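Local coordinates for protein putative rubredoxin reductase (Rhodopseudomonas palustris, PDB 3FG2) that probably transfers electrons from NADH through its FAD cofactor to a ferredoxin in the cytochrome P450 CYP199A2 system, at residues E167-E172 against R200-V205. Residues are numbered along the deposited sequence; the frame is centred on the assembly and turned at random.
Sequences EVDVVE and RMHYGV
With CG set beside the backbone N in both residues (chi1 -57° in His202), the Asp169 carboxylate and the His202 imidazole swing together on one face of the sheet. His202 NE2 donates to the anti lone pair of Asp169 OD2 at 2.6 Å; the N-H...O line is nearly straight (169°) and OD2 lies in the imidazole plane, with the carboxylate turned to within 20° of it. The bond helps hold the ring's rotation, and the carboxylate probably favours a protonated imidazole. Arg200 runs alongside, its CB 3.2 Å from the same OD2, while its guanidinium turns off from the carboxylate. A leucine in place of His202 would probably leave OD2 without this donor and free the carboxylate to turn. The opposite face carries Val170, whose CB meets Met201 SD at 3.6 Å. Between the faces, parallel pairing is evident from alternating bonds: Arg200 N to Val168 O, Val170 N to Arg200 O, His202 N to Val170 O (2.8 Å) and Glu172 N to His202 O. Beyond them Val205 N reaches Glu172 O at 3.3 Å. Glu172 sends OE2 to Ala150 N, within a Rossmann-type glycine-rich turn consistent with NADH binding. Helix 184-196 links the two strands in a beta-alpha-beta unit; 200-202 is outermost in a parallel sheet, 167-171 lies between it and strand 144-148, helix 152-163 covers Val168 and Met201, and Leu228 of strand 227-229 touches Asp169, Val171 and His202.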
loop_
_atom_site.group_PDB
_atom_site.type_symbol
_atom_site.label_atom_id
_atom_site.label_comp_id
_atom_site.label_asym_id
_atom_site.label_seq_id
_atom_site.Cartn_x
_atom_site.Cartn_y
_atom_site.Cartn_z
ATOM N N GLU A 167 -0.997 25.740 -4.144
ATOM C CA GLU A 167 -2.424 25.739 -4.393
ATOM C C GLU A 167 -2.701 24.277 -4.718
ATOM O O GLU A 167 -1.933 23.655 -5.455
ATOM C CB GLU A 167 -2.732 26.614 -5.598
ATOM C CG GLU A 167 -4.143 27.075 -5.649
ATOM C CD GLU A 167 -4.230 28.579 -5.606
ATOM O OE1 GLU A 167 -3.672 29.176 -4.652
ATOM O OE2 GLU A 167 -4.856 29.155 -6.530
ATOM N N VAL A 168 -3.782 23.723 -4.181
ATOM C CA VAL A 168 -4.073 22.318 -4.418
ATOM C C VAL A 168 -5.480 21.998 -4.890
ATOM O O VAL A 168 -6.462 22.398 -4.270
ATOM C CB VAL A 168 -3.820 21.486 -3.143
ATOM C CG1 VAL A 168 -4.047 20.008 -3.429
ATOM C CG2 VAL A 168 -2.417 21.723 -2.643
ATOM N N ASP A 169 -5.560 21.257 -5.992
ATOM C CA ASP A 169 -6.831 20.814 -6.552
ATOM C C ASP A 169 -6.773 19.298 -6.694
ATOM O O ASP A 169 -5.834 18.752 -7.280
ATOM C CB ASP A 169 -7.096 21.453 -7.918
ATOM C CG ASP A 169 -7.636 22.862 -7.802
ATOM O OD1 ASP A 169 -6.842 23.814 -7.658
ATOM O OD2 ASP A 169 -8.866 23.020 -7.835
ATOM N N VAL A 170 -7.774 18.623 -6.139
ATOM C CA VAL A 170 -7.848 17.168 -6.191
ATOM C C VAL A 170 -8.943 16.696 -7.142
ATOM O O VAL A 170 -10.113 17.041 -6.985
ATOM C CB VAL A 170 -8.108 16.569 -4.793
ATOM C CG1 VAL A 170 -8.310 15.064 -4.907
ATOM C CG2 VAL A 170 -6.938 16.878 -3.868
ATOM N N VAL A 171 -8.542 15.901 -8.125
ATOM C CA VAL A 171 -9.448 15.363 -9.130
ATOM C C VAL A 171 -9.756 13.881 -8.891
ATOM O O VAL A 171 -8.865 13.034 -8.971
ATOM C CB VAL A 171 -8.835 15.526 -10.541
ATOM C CG1 VAL A 171 -9.659 14.760 -11.572
ATOM C CG2 VAL A 171 -8.760 17.004 -10.898
ATOM N N GLU A 172 -11.019 13.585 -8.594
ATOM C CA GLU A 172 -11.476 12.214 -8.356
ATOM C C GLU A 172 -12.686 11.894 -9.236
ATOM O O GLU A 172 -13.612 12.702 -9.350
ATOM C CB GLU A 172 -11.859 12.013 -6.887
ATOM C CG GLU A 172 -12.517 10.663 -6.616
ATOM C CD GLU A 172 -11.631 9.485 -7.006
ATOM O OE1 GLU A 172 -12.180 8.417 -7.365
ATOM O OE2 GLU A 172 -10.390 9.618 -6.949
ATOM N N ARG A 200 -9.135 22.404 -3.029
ATOM C CA ARG A 200 -10.365 22.355 -3.811
ATOM C C ARG A 200 -10.589 20.940 -4.339
ATOM O O ARG A 200 -9.799 20.441 -5.145
ATOM C CB ARG A 200 -10.288 23.322 -5.003
ATOM C CG ARG A 200 -9.474 24.598 -4.775
ATOM C CD ARG A 200 -10.282 25.690 -4.125
ATOM N NE ARG A 200 -11.391 26.107 -4.977
ATOM C CZ ARG A 200 -12.259 27.064 -4.661
ATOM N NH1 ARG A 200 -12.148 27.715 -3.509
ATOM N NH2 ARG A 200 -13.250 27.360 -5.492
ATOM N N MET A 201 -11.665 20.302 -3.883
ATOM C CA MET A 201 -12.005 18.951 -4.312
ATOM C C MET A 201 -12.922 18.959 -5.537
ATOM O O MET A 201 -13.853 19.761 -5.617
ATOM C CB MET A 201 -12.693 18.201 -3.170
ATOM C CG MET A 201 -11.926 16.981 -2.706
ATOM S SD MET A 201 -10.275 17.399 -2.071
ATOM C CE MET A 201 -10.118 16.190 -0.753
ATOM N N HIS A 202 -12.658 18.065 -6.486
ATOM C CA HIS A 202 -13.465 17.954 -7.698
ATOM C C HIS A 202 -13.887 16.499 -7.890
ATOM O O HIS A 202 -13.042 15.619 -8.077
ATOM C CB HIS A 202 -12.651 18.405 -8.904
ATOM C CG HIS A 202 -12.125 19.800 -8.782
ATOM N ND1 HIS A 202 -12.873 20.909 -9.117
ATOM C CD2 HIS A 202 -10.930 20.266 -8.350
ATOM C CE1 HIS A 202 -12.157 21.999 -8.902
ATOM N NE2 HIS A 202 -10.974 21.637 -8.437
ATOM N N TYR A 203 -15.191 16.247 -7.850
ATOM C CA TYR A 203 -15.701 14.890 -8.003
ATOM C C TYR A 203 -16.393 14.629 -9.336
ATOM O O TYR A 203 -16.775 15.560 -10.041
ATOM C CB TYR A 203 -16.674 14.564 -6.867
ATOM C CG TYR A 203 -16.063 14.702 -5.499
ATOM C CD1 TYR A 203 -16.340 15.807 -4.695
ATOM C CD2 TYR A 203 -15.181 13.736 -5.015
ATOM C CE1 TYR A 203 -15.750 15.947 -3.434
ATOM C CE2 TYR A 203 -14.590 13.865 -3.773
ATOM C CZ TYR A 203 -14.876 14.968 -2.985
ATOM O OH TYR A 203 -14.290 15.078 -1.748
ATOM N N GLY A 204 -16.547 13.348 -9.661
ATOM C CA GLY A 204 -17.217 12.953 -10.885
ATOM C C GLY A 204 -16.515 13.294 -12.180
ATOM O O GLY A 204 -17.162 13.352 -13.228
ATOM N N VAL A 205 -15.202 13.496 -12.124
ATOM C CA VAL A 205 -14.439 13.844 -13.314
ATOM C C VAL A 205 -13.129 13.066 -13.494
ATOM O O VAL A 205 -12.527 12.596 -12.524
ATOM C CB VAL A 205 -14.122 15.358 -13.326
ATOM C CG1 VAL A 205 -15.377 16.148 -13.699
ATOM C CG2 VAL A 205 -13.622 15.799 -11.941
#